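N-terminal acetyltransferase B complex subunit MDM20 (Candida albicans, PDB 5K04) probably serves as the non-catalytic auxiliary subunit of the NatB N-terminal acetyltransferase complex, a largely helical scaffold that pairs with the NAT3 subunit. Local coordinates at residues 385-388 / 389-392; 371-374 / 375-378; 627-630 / 631-634; 620-623 / 624-628; 549-552 / 553-556. All blocks are in the same frame, centred on the assembly; numbering follows the deposited sequence.

Overall arrangement
All five contacts are local, each joining consecutive residues, and none crosses another, though 4 and 3 overlap at K627 and L628. First comes interaction 2, in the opening turns of helix 372-383; interaction 1 then starts the following helix, 388-404, the centres of the two contacts about 20 Å apart. Interaction 5 lies further on, in the long loop between helices 539-542 and 571-584, yet folds back to touch interaction 2 through L377 and E555. Interaction 5 meets the NAT3 chain, and interaction 2 touches it through a weak bond from E374. On the far side of the chain's centre from interaction 2, interaction 4 ends helix 608-625 and interaction 3 begins helix 630-643, together closing one helix-loop-helix turn.

Interaction 1: residues 385-388 / 389-392; sequences DSSP and QNTI
The N-cap of helix 388-404 is formed by S387, whose OG accepts from N390 N at 3.3 Å. Just ahead of it, D385 makes an Asx turn: its OD1 takes S387 N at 2.7 Å, on the anti side of the carboxylate. The same oxygen receives the hydroxyl of S387, OG to OD1 also 2.7 Å, from the syn side and close to the carboxylate plane. D385 therefore acts as a second shell, fixing the rotation of the serine hydroxyl that in turn meets the first turn of the helix.

N390 answers from the helix. With CG anti to the backbone N (chi1 170°), its amide swings back beside D385, and its CB packs 3.1 Å from D385 OD1. The amide and carboxylate planes stand 42° apart. A weak bond from D385 N to N390 OD1, 3.3 Å long, adds a direct polar link, and N390 ND2 leans weakly on the carbonyl of D383.

Regular helical bonding starts with T391 N to S387 O and I392 N to P388 O, so the proline opens the helix; its ring also packs on N656 and L658. One water finishes the corner. It accepts from S386 N, gives a proton to N390 OD1 at 2.7 Å, and sits 2.6 Å from T391 OG1.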
loop_
_atom_site.group_PDB
_atom_site.type_symbol
_atom_site.label_atom_id
_atom_site.label_comp_id
_atom_site.label_asym_id
_atom_site.label_seq_id
_atom_site.Cartn_x
_atom_site.Cartn_y
_atom_site.Cartn_z
ATOM N N ASP A 385 21.843 -17.021 -9.356
ATOM C CA ASP A 385 22.003 -18.293 -8.665
ATOM C C ASP A 385 22.312 -18.156 -7.178
ATOM O O ASP A 385 22.561 -19.177 -6.528
ATOM C CB ASP A 385 23.082 -19.140 -9.372
ATOM C CG ASP A 385 24.519 -18.578 -9.218
ATOM O OD1 ASP A 385 24.769 -17.707 -8.353
ATOM O OD2 ASP A 385 25.409 -19.033 -9.970
ATOM N N SER A 386 22.305 -16.929 -6.626
ATOM C CA SER A 386 22.534 -16.564 -5.228
ATOM C C SER A 386 23.999 -16.654 -4.817
ATOM O O SER A 386 24.336 -16.227 -3.720
ATOM C CB SER A 386 21.697 -17.403 -4.249
ATOM O OG SER A 386 22.205 -18.718 -4.164
ATOM N N SER A 387 24.889 -17.162 -5.665
ATOM C CA SER A 387 26.300 -17.091 -5.340
ATOM C C SER A 387 26.751 -15.629 -5.364
ATOM O O SER A 387 26.313 -14.866 -6.221
ATOM C CB SER A 387 27.129 -17.930 -6.316
ATOM O OG SER A 387 27.326 -17.270 -7.548
ATOM N N PRO A 388 27.598 -15.203 -4.416
ATOM C CA PRO A 388 27.977 -13.773 -4.342
ATOM C C PRO A 388 28.725 -13.252 -5.564
ATOM O O PRO A 388 28.588 -12.070 -5.901
ATOM C CB PRO A 388 28.849 -13.704 -3.074
ATOM C CG PRO A 388 29.280 -15.141 -2.802
ATOM C CD PRO A 388 28.152 -15.985 -3.294
ATOM N N GLN A 389 29.523 -14.092 -6.227
ATOM C CA GLN A 389 30.139 -13.710 -7.496
ATOM C C GLN A 389 29.090 -13.441 -8.570
ATOM O O GLN A 389 29.235 -12.510 -9.371
ATOM C CB GLN A 389 31.084 -14.816 -7.958
ATOM C CG GLN A 389 31.784 -14.568 -9.269
ATOM C CD GLN A 389 33.022 -15.427 -9.363
ATOM O OE1 GLN A 389 33.275 -16.265 -8.493
ATOM N NE2 GLN A 389 33.805 -15.232 -10.413
ATOM N N ASN A 390 28.043 -14.270 -8.626
ATOM C CA ASN A 390 27.006 -14.043 -9.622
ATOM C C ASN A 390 26.224 -12.778 -9.304
ATOM O O ASN A 390 25.863 -12.014 -10.206
ATOM C CB ASN A 390 26.084 -15.256 -9.688
ATOM C CG ASN A 390 24.837 -14.999 -10.517
ATOM O OD1 ASN A 390 23.852 -14.467 -10.024
ATOM N ND2 ASN A 390 24.874 -15.407 -11.776
ATOM N N THR A 391 25.978 -12.537 -8.017
ATOM C CA THR A 391 25.248 -11.348 -7.585
ATOM C C THR A 391 26.018 -10.076 -7.924
ATOM O O THR A 391 25.446 -9.099 -8.423
ATOM C CB THR A 391 24.986 -11.463 -6.084
ATOM O OG1 THR A 391 24.056 -12.528 -5.867
ATOM C CG2 THR A 391 24.444 -10.157 -5.501
ATOM N N ILE A 392 27.329 -10.087 -7.683
ATOM C CA ILE A 392 28.162 -8.932 -7.978
ATOM C C ILE A 392 28.265 -8.717 -9.482
ATOM O O ILE A 392 28.177 -7.581 -9.969
ATOM C CB ILE A 392 29.544 -9.112 -7.327
ATOM C CG1 ILE A 392 29.438 -8.991 -5.803
ATOM C CG2 ILE A 392 30.547 -8.118 -7.894
ATOM C CD1 ILE A 392 30.746 -9.302 -5.071
HETATM O O HOH W 1 22.818 -14.013 -7.566
#

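Interaction 2: residues 371-374 / 375-378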
loop_
_atom_site.group_PDB
_atom_site.type_symbol
_atom_site.label_atom_id
_atom_site.label_comp_id
_atom_site.label_asym_id
_atom_site.label_seq_id
_atom_site.Cartn_x
_atom_site.Cartn_y
_atom_site.Cartn_z
ATOM N N PRO A 371 13.118 -0.690 -24.547
ATOM C CA PRO A 371 12.483 -2.015 -24.549
ATOM C C PRO A 371 13.470 -3.181 -24.564
ATOM O O PRO A 371 13.079 -4.293 -24.190
ATOM C CB PRO A 371 11.621 -1.990 -25.820
ATOM C CG PRO A 371 11.430 -0.536 -26.127
ATOM C CD PRO A 371 12.694 0.138 -25.692
ATOM N N VAL A 372 14.732 -2.971 -24.972
ATOM C CA VAL A 372 15.719 -4.057 -24.936
ATOM C C VAL A 372 15.888 -4.604 -23.530
ATOM O O VAL A 372 16.250 -5.774 -23.344
ATOM C CB VAL A 372 17.085 -3.589 -25.459
ATOM C CG1 VAL A 372 17.937 -4.782 -25.768
ATOM C CG2 VAL A 372 16.916 -2.783 -26.670
ATOM N N ASN A 373 15.666 -3.765 -22.523
ATOM C CA ASN A 373 15.920 -4.181 -21.161
ATOM C C ASN A 373 14.779 -4.993 -20.580
ATOM O O ASN A 373 14.857 -5.409 -19.416
ATOM C CB ASN A 373 16.256 -2.947 -20.340
ATOM C CG ASN A 373 17.622 -2.407 -20.707
ATOM O OD1 ASN A 373 18.541 -3.197 -20.976
ATOM N ND2 ASN A 373 17.764 -1.077 -20.758
ATOM N N GLU A 374 13.722 -5.208 -21.372
ATOM C CA GLU A 374 12.783 -6.277 -21.077
ATOM C C GLU A 374 13.449 -7.625 -21.298
ATOM O O GLU A 374 13.243 -8.567 -20.524
ATOM C CB GLU A 374 11.542 -6.138 -21.960
ATOM C CG GLU A 374 10.671 -4.899 -21.684
ATOM C CD GLU A 374 10.021 -4.891 -20.291
ATOM O OE1 GLU A 374 10.005 -3.826 -19.632
ATOM O OE2 GLU A 374 9.533 -5.963 -19.855
ATOM N N LEU A 375 14.276 -7.718 -22.350
ATOM C CA LEU A 375 15.012 -8.940 -22.658
ATOM C C LEU A 375 16.205 -9.127 -21.726
ATOM O O LEU A 375 16.425 -10.230 -21.206
ATOM C CB LEU A 375 15.469 -8.912 -24.120
ATOM C CG LEU A 375 14.279 -8.907 -25.078
ATOM C CD1 LEU A 375 14.664 -9.288 -26.512
ATOM C CD2 LEU A 375 13.222 -9.861 -24.544
ATOM N N THR A 376 16.970 -8.054 -21.489
ATOM C CA THR A 376 18.168 -8.170 -20.660
ATOM C C THR A 376 17.814 -8.521 -19.216
ATOM O O THR A 376 18.510 -9.328 -18.580
ATOM C CB THR A 376 18.999 -6.879 -20.732
ATOM O OG1 THR A 376 18.268 -5.762 -20.205
ATOM C CG2 THR A 376 19.369 -6.586 -22.161
ATOM N N LEU A 377 16.726 -7.945 -18.686
ATOM C CA LEU A 377 16.319 -8.282 -17.322
ATOM C C LEU A 377 15.948 -9.760 -17.214
ATOM O O LEU A 377 16.395 -10.459 -16.297
ATOM C CB LEU A 377 15.162 -7.386 -16.877
ATOM C CG LEU A 377 14.638 -7.609 -15.449
ATOM C CD1 LEU A 377 15.722 -7.346 -14.407
ATOM C CD2 LEU A 377 13.428 -6.747 -15.187
ATOM N N ARG A 378 15.177 -10.266 -18.178
ATOM C CA ARG A 378 14.898 -11.698 -18.237
ATOM C C ARG A 378 16.189 -12.515 -18.279
ATOM O O ARG A 378 16.322 -13.529 -17.586
ATOM C CB ARG A 378 14.021 -12.005 -19.461
ATOM C CG ARG A 378 12.531 -11.710 -19.275
ATOM C CD ARG A 378 11.774 -11.793 -20.592
ATOM N NE ARG A 378 10.324 -11.639 -20.430
ATOM C CZ ARG A 378 9.425 -12.613 -20.607
ATOM N NH1 ARG A 378 9.812 -13.836 -20.953
ATOM N NH2 ARG A 378 8.129 -12.364 -20.437
#
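N373 and T376 lie on one flank of the opening turns of helix 372-383, their side chains slanting across each other with the polar ends together. OG1 of T376 donates to OD1 of N373 at 2.7 Å, only 15° from the plane of the amide. The threonine rotation explains this: chi1 of 63° puts OG1 between its backbone N and carbonyl carbon, turned back down the helix. That leaves CG2 lying 3.4 Å from V372 O, the oxygen that also takes T376 N. The other end of the N373 amide is used too, since ND2 bonds to D405, so both sides of the group are held and its flip is fixed.

L377 carries CG anti to its backbone N, and its isobutyl group packs on L411 and W414 of helix 409-419. V372 and L375 instead meet helix 337-346.

The charged ends of E374 and R378, four residues apart, do not meet: E374 OE2 and R378 NE are 5.8 Å apart. E374 makes a salt bridge with K410 and a weak bond to Q83 of the NAT3 chain, whereas R378 NH2 reaches the carbonyl of G558. The arginine runs straight out from CG, and on the way its CD passes 3.5 Å from E374 O.

Interaction 3: residues 627-630 / 631-634; sequences KLNP and QETQ
OD1 of N629 is gripped by two backbone N-H groups at the start of helix 630-643. E632 N reaches it at 2.8 Å in a nearly straight bond (166°), while Q631 N, at the same 2.8 Å, comes in at a poor angle and is weak. The glutamate returns the favour: its OE1 accepts from N629 N at 3.0 Å, met on the anti side of the carboxylate. This reciprocal pairing is a capping box, with N629 at the N-cap. Its chi1 of 70° folds the amide over the end of the helix, where it stacks on the E632 carboxylate, the two planes only 18° apart.

N629 O is doubly used as well. T633 N meets it nearly head-on, and T633 OG1 donates from above the carbonyl plane at 3.0 Å. Beside this, L628 lays its CB 3.4 Å from T633 OG1, and its CD2 lies 3.7 Å from E632 OE1, so the leucine lies against one flank of the box.

The first N-H groups of the helix thus find acceptors despite lacking a preceding turn. A carboxylate at this end also faces the positive pole of the helix, which would probably stabilise the charged form of E632.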
loop_
_atom_site.group_PDB
_atom_site.type_symbol
_atom_site.label_atom_id
_atom_site.label_comp_id
_atom_site.label_asym_id
_atom_site.label_seq_id
_atom_site.Cartn_x
_atom_site.Cartn_y
_atom_site.Cartn_z
ATOM N N LYS A 627 9.295 -10.131 38.745
ATOM C CA LYS A 627 9.643 -10.573 40.083
ATOM C C LYS A 627 9.780 -12.088 40.045
ATOM O O LYS A 627 8.815 -12.797 39.746
ATOM C CB LYS A 627 8.570 -10.122 41.070
ATOM C CG LYS A 627 9.019 -10.008 42.509
ATOM C CD LYS A 627 7.991 -9.213 43.308
ATOM C CE LYS A 627 8.195 -9.351 44.810
ATOM N NZ LYS A 627 7.780 -10.695 45.307
ATOM N N LEU A 628 10.987 -12.579 40.308
ATOM C CA LEU A 628 11.280 -14.004 40.290
ATOM C C LEU A 628 11.870 -14.416 41.629
ATOM O O LEU A 628 12.527 -13.619 42.307
ATOM C CB LEU A 628 12.266 -14.375 39.169
ATOM C CG LEU A 628 11.869 -14.030 37.730
ATOM C CD1 LEU A 628 13.095 -14.110 36.800
ATOM C CD2 LEU A 628 10.740 -14.938 37.239
ATOM N N ASN A 629 11.632 -15.669 42.011
ATOM C CA ASN A 629 12.371 -16.201 43.126
ATOM C C ASN A 629 13.824 -16.337 42.690
ATOM O O ASN A 629 14.131 -16.268 41.496
ATOM C CB ASN A 629 11.778 -17.532 43.601
ATOM C CG ASN A 629 11.992 -18.674 42.620
ATOM O OD1 ASN A 629 13.099 -18.924 42.136
ATOM N ND2 ASN A 629 10.916 -19.401 42.349
ATOM N N PRO A 630 14.745 -16.502 43.640
ATOM C CA PRO A 630 16.166 -16.497 43.263
ATOM C C PRO A 630 16.563 -17.653 42.346
ATOM O O PRO A 630 17.511 -17.508 41.564
ATOM C CB PRO A 630 16.880 -16.568 44.624
ATOM C CG PRO A 630 15.895 -16.091 45.619
ATOM C CD PRO A 630 14.565 -16.532 45.102
ATOM N N GLN A 631 15.857 -18.791 42.401
ATOM C CA GLN A 631 16.233 -19.940 41.575
ATOM C C GLN A 631 15.843 -19.746 40.113
ATOM O O GLN A 631 16.600 -20.120 39.213
ATOM C CB GLN A 631 15.601 -21.220 42.123
ATOM C CG GLN A 631 16.139 -21.636 43.481
ATOM C CD GLN A 631 15.595 -20.779 44.606
ATOM O OE1 GLN A 631 14.636 -20.021 44.425
ATOM N NE2 GLN A 631 16.211 -20.888 45.775
ATOM N N GLU A 632 14.663 -19.175 39.858
ATOM C CA GLU A 632 14.282 -18.857 38.489
ATOM C C GLU A 632 15.243 -17.838 37.891
ATOM O O GLU A 632 15.688 -17.988 36.747
ATOM C CB GLU A 632 12.840 -18.342 38.456
ATOM C CG GLU A 632 11.824 -19.304 39.070
ATOM C CD GLU A 632 10.477 -18.651 39.351
ATOM O OE1 GLU A 632 10.456 -17.529 39.907
ATOM O OE2 GLU A 632 9.440 -19.260 39.013
ATOM N N THR A 633 15.586 -16.803 38.671
ATOM C CA THR A 633 16.571 -15.802 38.256
ATOM C C THR A 633 17.882 -16.461 37.823
ATOM O O THR A 633 18.446 -16.145 36.765
ATOM C CB THR A 633 16.827 -14.824 39.416
ATOM O OG1 THR A 633 15.590 -14.260 39.874
ATOM C CG2 THR A 633 17.770 -13.703 38.996
ATOM N N GLN A 634 18.373 -17.397 38.641
ATOM C CA GLN A 634 19.677 -17.999 38.397
ATOM C C GLN A 634 19.653 -18.899 37.169
ATOM O O GLN A 634 20.625 -18.929 36.404
ATOM C CB GLN A 634 20.129 -18.759 39.645
ATOM C CG GLN A 634 20.607 -17.833 40.735
ATOM C CD GLN A 634 21.806 -17.005 40.266
ATOM O OE1 GLN A 634 22.770 -17.545 39.725
ATOM N NE2 GLN A 634 21.737 -15.694 40.457
#

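Interaction 4: residues 620-623 / 624-628; sequences LLKI and TKTKL
L628 folds back over the end of helix 608-625 and lies across K622 at about a right angle. Its CD2 meets K622 CE at 3.8 Å, and its CD1 sits 3.4 Å from K622 O; a looser apolar touch to I623 follows. The lysine chain bends at its outer two torsions, bringing its CE methylene rather than its charged end to the leucine.

Behind this, the threonines occupy carbonyls near the end of the helix. T624 turns OG1 between its backbone N and carbonyl carbon (chi1 56°), which drops the hydroxyl back onto L620 O at 2.8 Å. T624 N reaches that same oxygen at 3.2 Å from the opposite face of the carbonyl plane, so one residue grips it from two sides. K625 N follows with a bond of 2.7 Å to L621 O. At K622 O the backbone bonding is weaker: T626 N binds it only weakly, and T626 OG1 also donates to it, although the modelled distance is so short that its exact length is doubtful.

K625 leaves in the other direction, folding through two bends to place NZ on the carbonyls of V584 and E586.

In the fold, the helix end is packed on several flanks. L620, L621 and T624 meet L679 of helix 661-682, I623 and T624 touch helix 686-695, L621, K622 and T626 rest on L594 of helix 591-601, and K622 and I623 face L636 of helix 630-643.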
loop_
_atom_site.group_PDB
_atom_site.type_symbol
_atom_site.label_atom_id
_atom_site.label_comp_id
_atom_site.label_asym_id
_atom_site.label_seq_id
_atom_site.Cartn_x
_atom_site.Cartn_y
_atom_site.Cartn_z
ATOM N N LEU A 620 16.682 -12.127 29.451
ATOM C CA LEU A 620 17.151 -10.828 29.917
ATOM C C LEU A 620 16.004 -10.009 30.487
ATOM O O LEU A 620 16.144 -9.375 31.541
ATOM C CB LEU A 620 17.826 -10.081 28.766
ATOM C CG LEU A 620 18.269 -8.641 29.048
ATOM C CD1 LEU A 620 19.296 -8.603 30.186
ATOM C CD2 LEU A 620 18.812 -7.968 27.785
ATOM N N LEU A 621 14.856 -10.027 29.808
ATOM C CA LEU A 621 13.721 -9.216 30.222
ATOM C C LEU A 621 13.042 -9.803 31.450
ATOM O O LEU A 621 12.612 -9.059 32.335
ATOM C CB LEU A 621 12.743 -9.089 29.056
ATOM C CG LEU A 621 13.381 -8.482 27.799
ATOM C CD1 LEU A 621 12.498 -8.688 26.581
ATOM C CD2 LEU A 621 13.657 -6.999 28.002
ATOM N N LYS A 622 12.951 -11.138 31.517
ATOM C CA LYS A 622 12.341 -11.804 32.668
ATOM C C LYS A 622 13.106 -11.497 33.952
ATOM O O LYS A 622 12.508 -11.251 35.006
ATOM C CB LYS A 622 12.275 -13.317 32.417
ATOM C CG LYS A 622 10.861 -13.850 32.171
ATOM C CD LYS A 622 10.768 -15.354 32.387
ATOM C CE LYS A 622 9.934 -15.734 33.599
ATOM N NZ LYS A 622 8.484 -15.877 33.299
ATOM N N ILE A 623 14.435 -11.480 33.862
ATOM C CA ILE A 623 15.302 -11.251 35.011
ATOM C C ILE A 623 15.274 -9.795 35.458
ATOM O O ILE A 623 15.404 -9.506 36.652
ATOM C CB ILE A 623 16.715 -11.705 34.619
ATOM C CG1 ILE A 623 16.883 -13.202 34.815
ATOM C CG2 ILE A 623 17.768 -10.940 35.322
ATOM C CD1 ILE A 623 18.047 -13.702 34.018
ATOM N N THR A 624 15.096 -8.862 34.528
ATOM C CA THR A 624 15.107 -7.437 34.847
ATOM C C THR A 624 13.722 -6.830 35.050
ATOM O O THR A 624 13.602 -5.848 35.784
ATOM C CB THR A 624 15.817 -6.662 33.738
ATOM O OG1 THR A 624 15.187 -6.949 32.481
ATOM C CG2 THR A 624 17.290 -7.069 33.683
ATOM N N LYS A 625 12.675 -7.391 34.445
ATOM C CA LYS A 625 11.377 -6.726 34.402
ATOM C C LYS A 625 10.271 -7.528 35.083
ATOM O O LYS A 625 9.099 -7.140 35.000
ATOM C CB LYS A 625 10.984 -6.429 32.945
ATOM C CG LYS A 625 12.044 -5.676 32.136
ATOM C CD LYS A 625 12.228 -4.266 32.665
ATOM C CE LYS A 625 10.905 -3.523 32.690
ATOM N NZ LYS A 625 11.076 -2.115 33.100
ATOM N N THR A 626 10.602 -8.640 35.736
ATOM C CA THR A 626 9.623 -9.400 36.494
ATOM C C THR A 626 10.198 -9.762 37.850
ATOM O O THR A 626 11.407 -9.714 38.077
ATOM C CB THR A 626 9.171 -10.687 35.776
ATOM O OG1 THR A 626 10.245 -11.636 35.733
ATOM C CG2 THR A 626 8.718 -10.365 34.370
ATOM N N LYS A 627 9.295 -10.131 38.745
ATOM C CA LYS A 627 9.643 -10.573 40.083
ATOM C C LYS A 627 9.780 -12.088 40.045
ATOM O O LYS A 627 8.815 -12.797 39.746
ATOM C CB LYS A 627 8.570 -10.122 41.070
ATOM C CG LYS A 627 9.019 -10.008 42.509
ATOM C CD LYS A 627 7.991 -9.213 43.308
ATOM C CE LYS A 627 8.195 -9.351 44.810
ATOM N NZ LYS A 627 7.780 -10.695 45.307
ATOM N N LEU A 628 10.987 -12.579 40.308
ATOM C CA LEU A 628 11.280 -14.004 40.290
ATOM C C LEU A 628 11.870 -14.416 41.629
ATOM O O LEU A 628 12.527 -13.619 42.307
ATOM C CB LEU A 628 12.266 -14.375 39.169
ATOM C CG LEU A 628 11.869 -14.030 37.730
ATOM C CD1 LEU A 628 13.095 -14.110 36.800
ATOM C CD2 LEU A 628 10.740 -14.938 37.239
#

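Interaction 5: residues 549-552 / 553-556; sequences NRDF and KSEW
The indole of W556 presents its edge to the carbonyl of F552, with CD1 3.4 Å from F552 O, and a water lies in the ring plane at that same edge. W556 also meets W414 edge-to-face. Further back, the F552 ring turns its own edge to R550: ring atom CZ sits 3.5 Å above one face of the guanidinium, displaced toward its rim. R550 is held there by salt bridges to D548 and D571.

The loop itself is pinned by D551 in an Asx turn. With CG anti to the backbone N (chi1 177°), the carboxylate is carried toward the residues that follow, and OD1 accepts K553 N at 3.0 Å and S554 N at 2.9 Å, both from the same face of its plane. OD2 takes the S554 hydroxyl, in a contact modelled so short that its length is doubtful, and also receives ND2 of N16 of the NAT3 chain. The short 3-10 segment 554-556 follows at once.

Two waters stitch E555 to the chain before it. One donates to D551 O and, at 2.6 Å, to E555 OE1. The other donates to F552 O and E555 OE2 while accepting from W556 NE1 at 2.8 Å.

D551 and E555, both buried, sit near each other, with D551 OD1 and E555 OE1 5.0 Å apart. The N-H groups of K553 and S554 at D551, and the salt bridge from K417 to E555, would probably offset that charge. D551 thus serves its own turn through OD1 and meets the partner subunit through OD2.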
loop_
_atom_site.group_PDB
_atom_site.type_symbol
_atom_site.label_atom_id
_atom_site.label_comp_id
_atom_site.label_asym_id
_atom_site.label_seq_id
_atom_site.Cartn_x
_atom_site.Cartn_y
_atom_site.Cartn_z
ATOM N N ASN A 549 0.660 -5.042 2.823
ATOM C CA ASN A 549 0.408 -4.382 1.553
ATOM C C ASN A 549 1.687 -4.217 0.733
ATOM O O ASN A 549 1.703 -3.458 -0.251
ATOM C CB ASN A 549 -0.248 -3.025 1.806
ATOM C CG ASN A 549 -1.415 -3.118 2.767
ATOM O OD1 ASN A 549 -2.361 -3.873 2.538
ATOM N ND2 ASN A 549 -1.341 -2.365 3.871
ATOM N N ARG A 550 2.749 -4.923 1.098
ATOM C CA ARG A 550 4.009 -4.799 0.383
ATOM C C ARG A 550 3.867 -5.252 -1.068
ATOM O O ARG A 550 3.068 -6.133 -1.393
ATOM C CB ARG A 550 5.088 -5.597 1.113
ATOM C CG ARG A 550 5.461 -4.927 2.442
ATOM C CD ARG A 550 6.365 -5.811 3.252
ATOM N NE ARG A 550 5.720 -7.095 3.505
ATOM C CZ ARG A 550 6.234 -8.034 4.296
ATOM N NH1 ARG A 550 7.402 -7.813 4.895
ATOM N NH2 ARG A 550 5.576 -9.177 4.497
ATOM N N ASP A 551 4.681 -4.642 -1.933
ATOM C CA ASP A 551 4.674 -4.849 -3.385
ATOM C C ASP A 551 5.842 -5.757 -3.761
ATOM O O ASP A 551 6.972 -5.296 -3.896
ATOM C CB ASP A 551 4.772 -3.497 -4.083
ATOM C CG ASP A 551 4.855 -3.600 -5.600
ATOM O OD1 ASP A 551 4.771 -4.701 -6.166
ATOM O OD2 ASP A 551 5.006 -2.532 -6.213
ATOM N N PHE A 552 5.558 -7.052 -3.920
ATOM C CA PHE A 552 6.513 -8.051 -4.383
ATOM C C PHE A 552 6.345 -8.371 -5.863
ATOM O O PHE A 552 6.846 -9.397 -6.330
ATOM C CB PHE A 552 6.369 -9.342 -3.562
ATOM C CG PHE A 552 6.601 -9.153 -2.087
ATOM C CD1 PHE A 552 7.842 -8.764 -1.613
ATOM C CD2 PHE A 552 5.579 -9.356 -1.178
ATOM C CE1 PHE A 552 8.063 -8.591 -0.257
ATOM C CE2 PHE A 552 5.788 -9.173 0.176
ATOM C CZ PHE A 552 7.029 -8.795 0.643
ATOM N N LYS A 553 5.658 -7.515 -6.603
ATOM C CA LYS A 553 5.240 -7.795 -7.970
ATOM C C LYS A 553 5.835 -6.861 -9.013
ATOM O O LYS A 553 6.138 -7.310 -10.121
ATOM C CB LYS A 553 3.702 -7.731 -8.067
ATOM C CG LYS A 553 2.981 -8.894 -7.376
ATOM C CD LYS A 553 1.508 -8.592 -7.339
ATOM C CE LYS A 553 0.708 -9.750 -6.780
ATOM N NZ LYS A 553 -0.740 -9.374 -6.662
ATOM N N SER A 554 5.999 -5.569 -8.696
ATOM C CA SER A 554 6.344 -4.576 -9.714
ATOM C C SER A 554 7.651 -4.903 -10.424
ATOM O O SER A 554 7.786 -4.623 -11.618
ATOM C CB SER A 554 6.406 -3.185 -9.085
ATOM O OG SER A 554 5.123 -2.819 -8.609
ATOM N N GLU A 555 8.618 -5.513 -9.729
ATOM C CA GLU A 555 9.876 -5.854 -10.390
ATOM C C GLU A 555 9.741 -7.050 -11.321
ATOM O O GLU A 555 10.723 -7.404 -11.987
ATOM C CB GLU A 555 10.974 -6.098 -9.343
ATOM C CG GLU A 555 11.016 -7.491 -8.706
ATOM C CD GLU A 555 10.134 -7.613 -7.478
ATOM O OE1 GLU A 555 9.068 -6.968 -7.466
ATOM O OE2 GLU A 555 10.497 -8.360 -6.530
ATOM N N TRP A 556 8.548 -7.656 -11.386
ATOM C CA TRP A 556 8.252 -8.808 -12.235
ATOM C C TRP A 556 7.289 -8.474 -13.360
ATOM O O TRP A 556 6.859 -9.385 -14.078
ATOM C CB TRP A 556 7.651 -9.948 -11.409
ATOM C CG TRP A 556 8.582 -10.573 -10.411
ATOM C CD1 TRP A 556 8.614 -10.349 -9.056
ATOM C CD2 TRP A 556 9.607 -11.538 -10.680
ATOM N NE1 TRP A 556 9.590 -11.114 -8.470
ATOM C CE2 TRP A 556 10.214 -11.862 -9.436
ATOM C CE3 TRP A 556 10.070 -12.163 -11.844
ATOM C CZ2 TRP A 556 11.281 -12.769 -9.330
ATOM C CZ3 TRP A 556 11.129 -13.074 -11.740
ATOM C CH2 TRP A 556 11.719 -13.367 -10.485
HETATM O O HOH W 2 8.473 -4.772 -6.187
HETATM O O HOH W 3 9.309 -10.661 -5.698
#